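Side-chain contacts in transmembrane oligosaccharyl transferase (Archaeoglobus fulgidus, PDB 3WAJ), which belongs to the STT3/AglB family of membrane-embedded oligosaccharyl transferases, joining a helical transmembrane region of the GT-C clan to a large mixed alpha/beta soluble part: residues A[34-39]-A[155-160]; A[522-527]-A[556-561]; A[617-622]-A[675-680]; A[722-727]-A[740-745]. One frame throughout, in Å; residues are numbered along the deposited sequence.

Contact 1. Residues A[34-39]-A[155-160]; sequences NSVFTW and SILGFN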
loop_
_atom_site.group_PDB
_atom_site.type_symbol
_atom_site.label_atom_id
_atom_site.label_comp_id
_atom_site.label_asym_id
_atom_site.label_seq_id
_atom_site.Cartn_x
_atom_site.Cartn_y
_atom_site.Cartn_z
ATOM N N ASN A 34 -7.137 -6.086 19.857
ATOM C CA ASN A 34 -6.215 -7.206 20.043
ATOM C C ASN A 34 -5.426 -7.566 18.783
ATOM O O ASN A 34 -4.461 -8.327 18.846
ATOM C CB ASN A 34 -6.926 -8.435 20.640
ATOM C CG ASN A 34 -7.436 -8.186 22.057
ATOM O OD1 ASN A 34 -6.741 -7.597 22.889
ATOM N ND2 ASN A 34 -8.659 -8.628 22.331
ATOM N N SER A 35 -5.834 -7.020 17.645
ATOM C CA SER A 35 -5.042 -7.176 16.426
ATOM C C SER A 35 -3.874 -6.178 16.386
ATOM O O SER A 35 -2.841 -6.438 15.772
ATOM C CB SER A 35 -5.907 -7.015 15.174
ATOM O OG SER A 35 -7.070 -7.806 15.240
ATOM N N VAL A 36 -4.061 -5.033 17.032
ATOM C CA VAL A 36 -3.038 -3.999 17.102
ATOM C C VAL A 36 -2.119 -4.218 18.303
ATOM O O VAL A 36 -0.890 -4.147 18.188
ATOM C CB VAL A 36 -3.679 -2.601 17.146
ATOM C CG1 VAL A 36 -2.610 -1.513 17.271
ATOM C CG2 VAL A 36 -4.562 -2.370 15.898
ATOM N N PHE A 37 -2.701 -4.511 19.458
ATOM C CA PHE A 37 -1.873 -4.788 20.627
ATOM C C PHE A 37 -1.692 -6.286 20.875
ATOM O O PHE A 37 -2.359 -6.876 21.716
ATOM C CB PHE A 37 -2.389 -4.031 21.855
ATOM C CG PHE A 37 -2.486 -2.548 21.628
ATOM C CD1 PHE A 37 -1.335 -1.760 21.599
ATOM C CD2 PHE A 37 -3.712 -1.947 21.384
ATOM C CE1 PHE A 37 -1.406 -0.387 21.351
ATOM C CE2 PHE A 37 -3.798 -0.572 21.141
ATOM C CZ PHE A 37 -2.642 0.206 21.124
ATOM N N THR A 38 -0.771 -6.879 20.115
ATOM C CA THR A 38 -0.454 -8.300 20.203
ATOM C C THR A 38 0.979 -8.466 20.648
ATOM O O THR A 38 1.466 -7.729 21.513
ATOM C CB THR A 38 -0.528 -8.988 18.849
ATOM O OG1 THR A 38 -1.163 -8.128 17.895
ATOM C CG2 THR A 38 -1.253 -10.317 18.945
ATOM N N TRP A 39 1.662 -9.417 20.014
ATOM C CA TRP A 39 3.039 -9.745 20.358
ATOM C C TRP A 39 3.962 -8.528 20.226
ATOM O O TRP A 39 5.029 -8.502 20.823
ATOM C CB TRP A 39 3.536 -10.925 19.511
ATOM C CG TRP A 39 2.862 -11.005 18.177
ATOM C CD1 TRP A 39 1.750 -11.735 17.859
ATOM C CD2 TRP A 39 3.252 -10.319 16.978
ATOM N NE1 TRP A 39 1.430 -11.551 16.531
ATOM C CE2 TRP A 39 2.335 -10.687 15.966
ATOM C CE3 TRP A 39 4.288 -9.433 16.661
ATOM C CZ2 TRP A 39 2.417 -10.187 14.654
ATOM C CZ3 TRP A 39 4.381 -8.950 15.369
ATOM C CH2 TRP A 39 3.443 -9.317 14.377
ATOM N N SER A 155 -9.247 3.941 8.922
ATOM C CA SER A 155 -9.664 4.891 9.944
ATOM C C SER A 155 -9.718 4.165 11.283
ATOM O O SER A 155 -10.181 4.679 12.303
ATOM C CB SER A 155 -11.041 5.416 9.568
ATOM O OG SER A 155 -11.348 6.579 10.282
ATOM N N ILE A 156 -9.224 2.940 11.239
ATOM C CA ILE A 156 -9.203 2.014 12.358
ATOM C C ILE A 156 -7.914 2.210 13.176
ATOM O O ILE A 156 -6.931 2.770 12.670
ATOM C CB ILE A 156 -9.297 0.570 11.786
ATOM C CG1 ILE A 156 -10.539 -0.125 12.293
ATOM C CG2 ILE A 156 -8.058 -0.252 12.038
ATOM C CD1 ILE A 156 -11.772 0.578 11.864
ATOM N N LEU A 157 -7.933 1.775 14.437
ATOM C CA LEU A 157 -6.735 1.722 15.283
ATOM C C LEU A 157 -5.544 1.171 14.493
ATOM O O LEU A 157 -5.641 0.108 13.862
ATOM C CB LEU A 157 -6.992 0.783 16.467
ATOM C CG LEU A 157 -6.504 1.003 17.901
ATOM C CD1 LEU A 157 -6.102 -0.337 18.461
ATOM C CD2 LEU A 157 -5.383 2.017 18.036
ATOM N N GLY A 158 -4.419 1.882 14.514
ATOM C CA GLY A 158 -3.214 1.353 13.897
ATOM C C GLY A 158 -3.014 1.662 12.419
ATOM O O GLY A 158 -1.881 1.584 11.939
ATOM N N PHE A 159 -4.073 2.003 11.679
ATOM C CA PHE A 159 -3.864 2.337 10.275
ATOM C C PHE A 159 -3.530 3.807 10.079
ATOM O O PHE A 159 -4.273 4.559 9.434
ATOM C CB PHE A 159 -5.023 1.926 9.364
ATOM C CG PHE A 159 -4.569 1.633 7.964
ATOM C CD1 PHE A 159 -4.192 0.344 7.605
ATOM C CD2 PHE A 159 -4.421 2.659 7.036
ATOM C CE1 PHE A 159 -3.721 0.068 6.328
ATOM C CE2 PHE A 159 -3.952 2.401 5.738
ATOM C CZ PHE A 159 -3.595 1.106 5.385
ATOM N N ASN A 160 -2.386 4.204 10.622
ATOM C CA ASN A 160 -2.002 5.601 10.650
ATOM C C ASN A 160 -1.523 6.095 9.288
ATOM O O ASN A 160 -0.320 6.200 9.040
ATOM C CB ASN A 160 -0.922 5.831 11.706
ATOM C CG ASN A 160 -0.593 7.280 11.857
ATOM O OD1 ASN A 160 -1.484 8.132 11.800
ATOM N ND2 ASN A 160 0.687 7.584 12.002
#
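Val-36 turns its CG1 methyl anti to its own backbone N (chi1 178°), which leaves CG2 beside that N and both methyls in contact with Leu-157 CD1, CG2 the nearer; Phe-37 holds its ring anti to its carbonyl carbon (chi1 -56°), a rotation that places CE2 beside the same leucine. The meeting point is one methyl of Leu-157. Its CD1 lies 3.6 Å from Val-36 CB and 3.5 Å from Phe-37 CE2, reaching the ring obliquely. Within the 34-39 segment, Val-36 CG1 sits over the centre of the Phe-37 ring, 4.1 Å above its plane, so valine and phenylalanine present one continuous apolar surface to the leucine. Val-36 CG2 also meets the backbone, 3.4 Å from Leu-157 O. That carbonyl belongs to a type II beta turn from Ile-156 to Phe-159, closed by the bond from Phe-159 N to Ile-156 O at 3.1 Å. Gly-158 fills the third position of the turn with a phi of 89°, a value that glycine adopts easily. The turn is tied down from several sides: Gly-158 makes backbone bonds to Gly-44 and Ala-110, and Leu-157 to Arg-28, while its side chain also rests on Pro-32. The end of helix 33-36 is thus packed against the loop leading into helix 163-181, within the STT3 N-terminal (GT-C) part of the chain; the zinc site is not part of the contact. Between the two segments the chemistry is purely van der Waals, which implies that fit, rather than directional bonding, sets their spacing, while backbone bonds to other parts hold the turn.

Contact 2. Residues A[522-527]-A[556-561]; sequences EYYLQL and WIEAVA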
loop_
_atom_site.group_PDB
_atom_site.type_symbol
_atom_site.label_atom_id
_atom_site.label_comp_id
_atom_site.label_asym_id
_atom_site.label_seq_id
_atom_site.Cartn_x
_atom_site.Cartn_y
_atom_site.Cartn_z
ATOM N N GLU A 522 22.042 5.349 13.477
ATOM C CA GLU A 522 22.318 6.802 13.417
ATOM C C GLU A 522 21.734 7.416 12.159
ATOM O O GLU A 522 21.090 8.465 12.203
ATOM C CB GLU A 522 23.818 7.103 13.352
ATOM C CG GLU A 522 24.683 6.505 14.412
ATOM C CD GLU A 522 26.131 6.482 13.979
ATOM O OE1 GLU A 522 26.368 6.428 12.753
ATOM O OE2 GLU A 522 27.022 6.533 14.850
ATOM N N TYR A 523 22.010 6.771 11.026
ATOM C CA TYR A 523 21.696 7.343 9.717
ATOM C C TYR A 523 20.184 7.467 9.554
ATOM O O TYR A 523 19.683 8.459 9.031
ATOM C CB TYR A 523 22.323 6.499 8.586
ATOM C CG TYR A 523 22.329 7.200 7.249
ATOM C CD1 TYR A 523 21.842 6.571 6.123
ATOM C CD2 TYR A 523 22.803 8.505 7.123
ATOM C CE1 TYR A 523 21.846 7.205 4.887
ATOM C CE2 TYR A 523 22.796 9.158 5.903
ATOM C CZ TYR A 523 22.323 8.499 4.785
ATOM O OH TYR A 523 22.306 9.129 3.558
ATOM N N TYR A 524 19.471 6.458 10.045
ATOM C CA TYR A 524 18.011 6.441 10.091
ATOM C C TYR A 524 17.434 7.748 10.638
ATOM O O TYR A 524 16.361 8.182 10.209
ATOM C CB TYR A 524 17.580 5.273 10.984
ATOM C CG TYR A 524 16.125 4.879 10.906
ATOM C CD1 TYR A 524 15.227 5.286 11.885
ATOM C CD2 TYR A 524 15.653 4.088 9.860
ATOM C CE1 TYR A 524 13.903 4.925 11.835
ATOM C CE2 TYR A 524 14.314 3.722 9.792
ATOM C CZ TYR A 524 13.446 4.142 10.788
ATOM O OH TYR A 524 12.115 3.790 10.759
ATOM N N LEU A 525 18.153 8.382 11.570
ATOM C CA LEU A 525 17.623 9.569 12.242
ATOM C C LEU A 525 18.146 10.896 11.692
ATOM O O LEU A 525 17.780 11.960 12.182
ATOM C CB LEU A 525 17.846 9.470 13.743
ATOM C CG LEU A 525 17.225 8.200 14.330
ATOM C CD1 LEU A 525 17.661 8.005 15.763
ATOM C CD2 LEU A 525 15.693 8.273 14.251
ATOM N N GLN A 526 18.978 10.837 10.656
ATOM C CA GLN A 526 19.578 12.050 10.102
ATOM C C GLN A 526 18.663 12.820 9.167
ATOM O O GLN A 526 17.855 12.243 8.413
ATOM C CB GLN A 526 20.866 11.730 9.338
ATOM C CG GLN A 526 21.978 11.225 10.201
ATOM C CD GLN A 526 22.359 12.223 11.262
ATOM O OE1 GLN A 526 22.235 11.949 12.454
ATOM N NE2 GLN A 526 22.828 13.391 10.836
ATOM N N LEU A 527 18.849 14.133 9.183
ATOM C CA LEU A 527 18.082 15.025 8.350
ATOM C C LEU A 527 18.724 15.099 6.978
ATOM O O LEU A 527 19.485 16.017 6.696
ATOM C CB LEU A 527 18.035 16.411 8.995
ATOM C CG LEU A 527 17.127 17.405 8.282
ATOM C CD1 LEU A 527 15.678 16.916 8.350
ATOM C CD2 LEU A 527 17.279 18.781 8.901
ATOM N N TRP A 556 8.290 -2.262 5.758
ATOM C CA TRP A 556 8.634 -3.100 6.917
ATOM C C TRP A 556 10.143 -3.263 7.083
ATOM O O TRP A 556 10.664 -3.173 8.198
ATOM C CB TRP A 556 8.001 -4.486 6.795
ATOM C CG TRP A 556 6.509 -4.482 6.737
ATOM C CD1 TRP A 556 5.666 -3.435 7.018
ATOM C CD2 TRP A 556 5.669 -5.589 6.383
ATOM N NE1 TRP A 556 4.350 -3.836 6.867
ATOM C CE2 TRP A 556 4.329 -5.149 6.472
ATOM C CE3 TRP A 556 5.923 -6.910 6.002
ATOM C CZ2 TRP A 556 3.247 -5.987 6.170
ATOM C CZ3 TRP A 556 4.853 -7.740 5.710
ATOM C CH2 TRP A 556 3.532 -7.274 5.780
ATOM N N ILE A 557 10.837 -3.520 5.975
ATOM C CA ILE A 557 12.274 -3.745 6.013
ATOM C C ILE A 557 12.949 -2.513 6.579
ATOM O O ILE A 557 13.788 -2.604 7.468
ATOM C CB ILE A 557 12.846 -4.077 4.615
ATOM C CG1 ILE A 557 12.401 -5.479 4.181
ATOM C CG2 ILE A 557 14.367 -4.024 4.626
ATOM C CD1 ILE A 557 12.872 -5.873 2.787
ATOM N N GLU A 558 12.556 -1.349 6.081
ATOM C CA GLU A 558 13.110 -0.096 6.572
ATOM C C GLU A 558 12.712 0.231 8.019
ATOM O O GLU A 558 13.563 0.559 8.832
ATOM C CB GLU A 558 12.674 1.047 5.665
ATOM C CG GLU A 558 13.177 2.400 6.129
ATOM C CD GLU A 558 12.878 3.492 5.095
ATOM O OE1 GLU A 558 12.080 3.226 4.162
ATOM O OE2 GLU A 558 13.439 4.603 5.215
ATOM N N ALA A 559 11.421 0.160 8.336
ATOM C CA ALA A 559 10.967 0.551 9.667
ATOM C C ALA A 559 11.312 -0.473 10.757
ATOM O O ALA A 559 11.501 -0.099 11.906
ATOM C CB ALA A 559 9.470 0.870 9.664
ATOM N N VAL A 560 11.425 -1.751 10.399
ATOM C CA VAL A 560 11.641 -2.783 11.410
ATOM C C VAL A 560 13.071 -3.310 11.433
ATOM O O VAL A 560 13.666 -3.468 12.494
ATOM C CB VAL A 560 10.628 -3.957 11.292
ATOM C CG1 VAL A 560 10.890 -4.993 12.382
ATOM C CG2 VAL A 560 9.189 -3.441 11.401
ATOM N N ALA A 561 13.625 -3.586 10.265
ATOM C CA ALA A 561 14.997 -4.070 10.195
ATOM C C ALA A 561 16.022 -2.934 10.254
ATOM O O ALA A 561 17.205 -3.189 10.487
ATOM C CB ALA A 561 15.205 -4.904 8.943
HETATM O O HOH W 1 12.046 2.132 13.622
#
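Helix 517-524 ends beside helix 554-561, with the CA atoms of Tyr-524 and Glu-558 8.9 Å apart, and the second helix widens into a pi-type turn over 557-561. One aromatic side chain bridges that gap. Tyr-524 carries its ring anti to the backbone N (chi1 -166°), and the far end of the ring, CE2 and OH, reaches the other helix at Glu-558 and Ala-559. Ring atom CE2 comes to 3.4 Å from the carbonyl oxygen of Glu-558, an oblique approach, and to 4.1 Å from Glu-558 CG. The glutamate is extended, its carboxylate plane 83° from that of the ring. Farther along, the phenol oxygen OH of Tyr-524 lies against the backbone at Ala-559, 3.6 Å from CA. A water beside it donates to Ala-559 O at 2.9 Å and makes a weak bond of 3.3 Å to Tyr-524 OH. Helix 47-60 covers the polar end of the contact: its Arg-53 forms a salt bridge to Glu-558 OE2 through NE, a cation-pi contact with the Tyr-524 ring and a bond from NH1 to Tyr-524 O. Helix 554-561 itself links the adjacent parallel strands 546-548 and 564-565, a beta-alpha-beta crossover in the AglB core domain. Tyrosine and glutamate therefore touch through carbon and backbone atoms and are linked in polar fashion through Arg-53, whose salt bridge would be expected to keep the buried Glu-558 ionised.

Contact 3. Residues A[617-622]-A[675-680]; sequences GKYYAM and YSTMEA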
loop_
_atom_site.group_PDB
_atom_site.type_symbol
_atom_site.label_atom_id
_atom_site.label_comp_id
_atom_site.label_asym_id
_atom_site.label_seq_id
_atom_site.Cartn_x
_atom_site.Cartn_y
_atom_site.Cartn_z
ATOM N N GLY A 617 1.472 -17.126 -4.403
ATOM C CA GLY A 617 0.423 -16.264 -4.937
ATOM C C GLY A 617 0.897 -15.009 -5.650
ATOM O O GLY A 617 0.322 -14.604 -6.662
ATOM N N LYS A 618 1.950 -14.389 -5.131
ATOM C CA LYS A 618 2.443 -13.167 -5.723
ATOM C C LYS A 618 3.466 -13.425 -6.823
ATOM O O LYS A 618 3.960 -12.467 -7.424
ATOM C CB LYS A 618 3.058 -12.245 -4.650
ATOM C CG LYS A 618 2.123 -11.842 -3.513
ATOM C CD LYS A 618 2.819 -10.822 -2.607
ATOM C CE LYS A 618 1.848 -10.255 -1.568
ATOM N NZ LYS A 618 2.590 -9.667 -0.388
ATOM N N TYR A 619 3.805 -14.691 -7.082
ATOM C CA TYR A 619 4.845 -14.936 -8.082
ATOM C C TYR A 619 4.434 -14.399 -9.458
ATOM O O TYR A 619 5.238 -13.781 -10.156
ATOM C CB TYR A 619 5.311 -16.408 -8.183
ATOM C CG TYR A 619 6.392 -16.512 -9.244
ATOM C CD1 TYR A 619 6.066 -16.780 -10.574
ATOM C CD2 TYR A 619 7.725 -16.247 -8.936
ATOM C CE1 TYR A 619 7.040 -16.817 -11.560
ATOM C CE2 TYR A 619 8.715 -16.283 -9.916
ATOM C CZ TYR A 619 8.360 -16.571 -11.226
ATOM O OH TYR A 619 9.308 -16.616 -12.219
ATOM N N TYR A 620 3.181 -14.630 -9.834
ATOM C CA TYR A 620 2.661 -14.173 -11.119
ATOM C C TYR A 620 2.858 -12.665 -11.290
ATOM O O TYR A 620 3.296 -12.196 -12.336
ATOM C CB TYR A 620 1.180 -14.532 -11.213
ATOM C CG TYR A 620 0.482 -14.116 -12.493
ATOM C CD1 TYR A 620 -0.469 -13.103 -12.492
ATOM C CD2 TYR A 620 0.736 -14.773 -13.695
ATOM C CE1 TYR A 620 -1.132 -12.746 -13.656
ATOM C CE2 TYR A 620 0.079 -14.416 -14.857
ATOM C CZ TYR A 620 -0.852 -13.407 -14.828
ATOM O OH TYR A 620 -1.507 -13.055 -15.979
ATOM N N ALA A 621 2.530 -11.915 -10.243
ATOM C CA ALA A 621 2.727 -10.476 -10.233
ATOM C C ALA A 621 4.182 -10.089 -10.520
ATOM O O ALA A 621 4.442 -9.099 -11.224
ATOM C CB ALA A 621 2.276 -9.907 -8.905
ATOM N N MET A 622 5.136 -10.837 -9.964
ATOM C CA MET A 622 6.548 -10.533 -10.226
ATOM C C MET A 622 6.876 -10.795 -11.697
ATOM O O MET A 622 7.597 -10.023 -12.345
ATOM C CB MET A 622 7.483 -11.320 -9.290
ATOM C CG MET A 622 7.267 -11.021 -7.803
ATOM S SD MET A 622 8.613 -11.549 -6.729
ATOM C CE MET A 622 8.468 -13.338 -6.849
ATOM N N TYR A 675 10.799 -23.423 -12.013
ATOM C CA TYR A 675 11.805 -24.068 -11.178
ATOM C C TYR A 675 13.243 -23.615 -11.425
ATOM O O TYR A 675 14.147 -23.933 -10.648
ATOM C CB TYR A 675 11.647 -25.588 -11.236
ATOM C CG TYR A 675 10.295 -25.995 -10.702
ATOM C CD1 TYR A 675 10.097 -26.184 -9.340
ATOM C CD2 TYR A 675 9.198 -26.135 -11.554
ATOM C CE1 TYR A 675 8.859 -26.540 -8.849
ATOM C CE2 TYR A 675 7.959 -26.485 -11.069
ATOM C CZ TYR A 675 7.794 -26.688 -9.718
ATOM O OH TYR A 675 6.551 -27.046 -9.224
ATOM N N SER A 676 13.437 -22.839 -12.486
ATOM C CA SER A 676 14.742 -22.246 -12.775
ATOM C C SER A 676 14.887 -20.810 -12.268
ATOM O O SER A 676 15.975 -20.251 -12.274
ATOM C CB SER A 676 15.011 -22.269 -14.272
ATOM O OG SER A 676 15.292 -23.583 -14.662
ATOM N N THR A 677 13.791 -20.208 -11.840
ATOM C CA THR A 677 13.858 -18.828 -11.382
ATOM C C THR A 677 14.561 -18.761 -10.040
ATOM O O THR A 677 14.578 -19.757 -9.291
ATOM C CB THR A 677 12.465 -18.208 -11.269
ATOM O OG1 THR A 677 11.757 -18.840 -10.193
ATOM C CG2 THR A 677 11.719 -18.385 -12.589
ATOM N N MET A 678 15.129 -17.592 -9.742
ATOM C CA MET A 678 15.737 -17.347 -8.439
ATOM C C MET A 678 14.731 -17.523 -7.310
ATOM O O MET A 678 15.075 -18.028 -6.241
ATOM C CB MET A 678 16.335 -15.942 -8.370
ATOM C CG MET A 678 17.654 -15.815 -9.061
ATOM S SD MET A 678 18.962 -16.755 -8.237
ATOM C CE MET A 678 18.969 -15.914 -6.651
ATOM N N GLU A 679 13.493 -17.096 -7.536
ATOM C CA GLU A 679 12.502 -17.220 -6.479
ATOM C C GLU A 679 12.280 -18.689 -6.131
ATOM O O GLU A 679 12.146 -19.029 -4.956
ATOM C CB GLU A 679 11.180 -16.519 -6.812
ATOM C CG GLU A 679 10.084 -16.763 -5.763
ATOM C CD GLU A 679 10.504 -16.303 -4.367
ATOM O OE1 GLU A 679 10.008 -16.854 -3.357
ATOM O OE2 GLU A 679 11.324 -15.369 -4.280
ATOM N N ALA A 680 12.300 -19.572 -7.128
ATOM C CA ALA A 680 12.104 -21.002 -6.824
ATOM C C ALA A 680 13.346 -21.627 -6.212
ATOM O O ALA A 680 13.248 -22.468 -5.322
ATOM C CB ALA A 680 11.650 -21.792 -8.049
#
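The Tyr-619 ring has Glu-679 CB at its edge, near its plane and 4.0 Å from CE2, while two other tyrosines, Tyr-674 and Tyr-636, meet the ring edge-to-face. Its hydroxyl end is directed at the start of helix 678-684, where Thr-677 is the N-cap. Here Thr-677 OG1 accepts from Ala-680 N at 3.2 Å, with an N-H...O angle of 153°. Holding OG1 between its backbone N and carbonyl carbon (chi1 68°) serves that capping bond and leaves CG2 to face the tyrosine. OG1 also bonds to Tyr-674 O, so the cap is itself fixed by the residue whose ring packs on Tyr-619. Ring and threonine approach from opposite directions, and the 3.0 Å between Tyr-619 OH and Thr-677 CG2 is so short that its exact value is doubtful. Tyr-619 and Glu-679 instead slide past one another, with CD2 of the ring 4.0 Å from CG of the glutamate. A bend at chi2 takes the carboxylate off to other partners, among them Ser-610 OG through a weak bond; what faces helix 619-627 is the aliphatic stem. Phe-588 of helix 584-588 and Met-614 of helix 612-615 each pack on both Met-622 and Glu-679. One turn on from Tyr-619, Met-622 crosses the glutamate at about a right angle, its CE methyl 3.9 Å from Glu-679 CG.

Contact 4. Residues A[722-727]-A[740-745]; sequences QTALYE and MGTQEV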
loop_
_atom_site.group_PDB
_atom_site.type_symbol
_atom_site.label_atom_id
_atom_site.label_comp_id
_atom_site.label_asym_id
_atom_site.label_seq_id
_atom_site.Cartn_x
_atom_site.Cartn_y
_atom_site.Cartn_z
ATOM N N GLN A 722 0.140 -36.680 1.736
ATOM C CA GLN A 722 -1.250 -37.120 1.862
ATOM C C GLN A 722 -2.120 -36.118 2.593
ATOM O O GLN A 722 -3.301 -35.982 2.292
ATOM C CB GLN A 722 -1.339 -38.496 2.544
ATOM C CG GLN A 722 -0.568 -39.593 1.823
ATOM C CD GLN A 722 -0.733 -39.547 0.299
ATOM O OE1 GLN A 722 -1.821 -39.246 -0.232
ATOM N NE2 GLN A 722 0.346 -39.864 -0.409
ATOM N N THR A 723 -1.533 -35.429 3.568
ATOM C CA THR A 723 -2.218 -34.329 4.239
ATOM C C THR A 723 -2.526 -33.185 3.261
ATOM O O THR A 723 -3.667 -32.707 3.163
ATOM C CB THR A 723 -1.377 -33.803 5.399
ATOM O OG1 THR A 723 -1.227 -34.848 6.380
ATOM C CG2 THR A 723 -2.035 -32.578 6.027
ATOM N N ALA A 724 -1.503 -32.762 2.522
ATOM C CA ALA A 724 -1.639 -31.689 1.541
ATOM C C ALA A 724 -2.715 -31.985 0.469
ATOM O O ALA A 724 -3.614 -31.176 0.244
ATOM C CB ALA A 724 -0.301 -31.403 0.915
ATOM N N LEU A 725 -2.635 -33.139 -0.185
ATOM C CA LEU A 725 -3.650 -33.507 -1.181
ATOM C C LEU A 725 -5.055 -33.544 -0.599
ATOM O O LEU A 725 -6.005 -33.086 -1.224
ATOM C CB LEU A 725 -3.326 -34.855 -1.811
ATOM C CG LEU A 725 -2.114 -34.846 -2.728
ATOM C CD1 LEU A 725 -1.833 -36.253 -3.230
ATOM C CD2 LEU A 725 -2.371 -33.893 -3.896
ATOM N N TYR A 726 -5.195 -34.086 0.603
ATOM C CA TYR A 726 -6.498 -34.109 1.252
ATOM C C TYR A 726 -7.043 -32.696 1.436
ATOM O O TYR A 726 -8.205 -32.430 1.123
ATOM C CB TYR A 726 -6.411 -34.815 2.611
ATOM C CG TYR A 726 -7.749 -34.976 3.278
ATOM C CD1 TYR A 726 -8.557 -36.064 2.995
ATOM C CD2 TYR A 726 -8.213 -34.037 4.187
ATOM C CE1 TYR A 726 -9.794 -36.227 3.618
ATOM C CE2 TYR A 726 -9.449 -34.189 4.808
ATOM C CZ TYR A 726 -10.229 -35.287 4.519
ATOM O OH TYR A 726 -11.454 -35.439 5.130
ATOM N N GLU A 727 -6.210 -31.794 1.952
ATOM C CA GLU A 727 -6.624 -30.397 2.120
ATOM C C GLU A 727 -7.048 -29.805 0.781
ATOM O O GLU A 727 -8.053 -29.091 0.687
ATOM C CB GLU A 727 -5.485 -29.552 2.704
ATOM C CG GLU A 727 -5.874 -28.102 3.005
ATOM C CD GLU A 727 -4.678 -27.137 3.033
ATOM O OE1 GLU A 727 -4.588 -26.290 2.112
ATOM O OE2 GLU A 727 -3.838 -27.218 3.971
ATOM N N MET A 740 -1.307 -21.591 1.481
ATOM C CA MET A 740 -0.032 -21.402 0.787
ATOM C C MET A 740 1.036 -22.445 1.125
ATOM O O MET A 740 1.788 -22.874 0.247
ATOM C CB MET A 740 0.480 -19.977 0.995
ATOM C CG MET A 740 -0.280 -18.974 0.142
ATOM S SD MET A 740 0.159 -17.253 0.447
ATOM C CE MET A 740 -0.252 -17.164 2.208
ATOM N N GLY A 741 1.096 -22.855 2.387
ATOM C CA GLY A 741 1.973 -23.944 2.792
ATOM C C GLY A 741 1.703 -25.230 2.026
ATOM O O GLY A 741 2.627 -25.939 1.588
ATOM N N THR A 742 0.427 -25.535 1.846
ATOM C CA THR A 742 0.048 -26.686 1.040
ATOM C C THR A 742 0.422 -26.457 -0.431
ATOM O O THR A 742 0.885 -27.377 -1.131
ATOM C CB THR A 742 -1.437 -26.990 1.195
ATOM O OG1 THR A 742 -1.685 -27.362 2.556
ATOM C CG2 THR A 742 -1.862 -28.112 0.267
ATOM N N GLN A 743 0.253 -25.232 -0.904
ATOM C CA GLN A 743 0.625 -24.939 -2.289
ATOM C C GLN A 743 2.087 -25.227 -2.529
ATOM O O GLN A 743 2.454 -25.775 -3.566
ATOM C CB GLN A 743 0.303 -23.495 -2.643
ATOM C CG GLN A 743 -1.159 -23.162 -2.547
ATOM C CD GLN A 743 -1.440 -21.795 -3.097
ATOM O OE1 GLN A 743 -0.617 -21.244 -3.821
ATOM N NE2 GLN A 743 -2.594 -21.227 -2.754
ATOM N N GLU A 744 2.926 -24.846 -1.570
ATOM C CA GLU A 744 4.365 -25.084 -1.690
ATOM C C GLU A 744 4.658 -26.600 -1.709
ATOM O O GLU A 744 5.464 -27.082 -2.518
ATOM C CB GLU A 744 5.110 -24.404 -0.536
ATOM C CG GLU A 744 6.515 -24.946 -0.302
ATOM C CD GLU A 744 7.224 -24.254 0.864
ATOM O OE1 GLU A 744 7.890 -24.947 1.671
ATOM O OE2 GLU A 744 7.120 -23.008 0.966
ATOM N N VAL A 745 3.991 -27.339 -0.818
ATOM C CA VAL A 745 4.108 -28.798 -0.797
ATOM C C VAL A 745 3.740 -29.359 -2.164
ATOM O O VAL A 745 4.465 -30.173 -2.718
ATOM C CB VAL A 745 3.245 -29.454 0.321
ATOM C CG1 VAL A 745 3.182 -30.943 0.128
ATOM C CG2 VAL A 745 3.835 -29.147 1.704
#
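Ala-724 and Thr-742 mark the tight part of this helix pair, their CA atoms 5.3 Å apart where the axes of the two segments cross at -120° and pass 9.4 Å from each other. The small alanine permits this: its CB meets Val-745 CG1 at 3.6 Å and Thr-742 CG2 at 3.7 Å, and the same threonine methyl lies 3.5 Å from Ala-724 O. One turn farther along, the packing becomes polar. Thr-742 holds OG1 anti to its carbonyl carbon (chi1 -64°), which keeps CG2 on the alanine and turns the hydroxyl to Glu-727. It donates to Glu-727 OE2 over 2.6 Å, arriving 52° out of the carboxylate plane. The two side chains come from opposite directions, the extended glutamate bridging what the alanine closes by direct contact. Glu-727 has further hydrogen-bond partners in Thr-739 N, at OE1, and Tyr-708 OH, at OE2. These three partners, one of them an amide beside the start of helix 740-755, would favour a charged carboxylate despite its burial. Trp-705 NE1 in turn bonds to Thr-742 OG1. The loose side is the back of helix 717-732: Gln-722 and Tyr-726 are exposed there and make no contact with 740-745. Helix 703-708 covers the joint through Trp-705, which touches both Ala-724 and Val-745, while the far flank of helix 740-755 rests through Met-740 and Glu-744 on helix 612-615, the short helix that directly follows strand 605-611 of the mixed sheet.

All four contacts are buried, but they lie in different parts of the fold. Contact 1 belongs to the STT3 N-terminal (GT-C) part of the chain and contact 2 to the soluble core domain, yet helix 47-60 packs on residues of both. Contacts 3 and 4 are closer together, with centres 18 Å apart, and share helix 612-615 as a neighbour. Contact 4 is the farthest from the centre of the chain and has exposed residues along one of its helices. Its chemistry also stands apart: it alone has a direct hydrogen bond between segments, whereas contact 1 is apolar, contact 2 uses a water and contact 3 packs a tyrosine beside a helix cap.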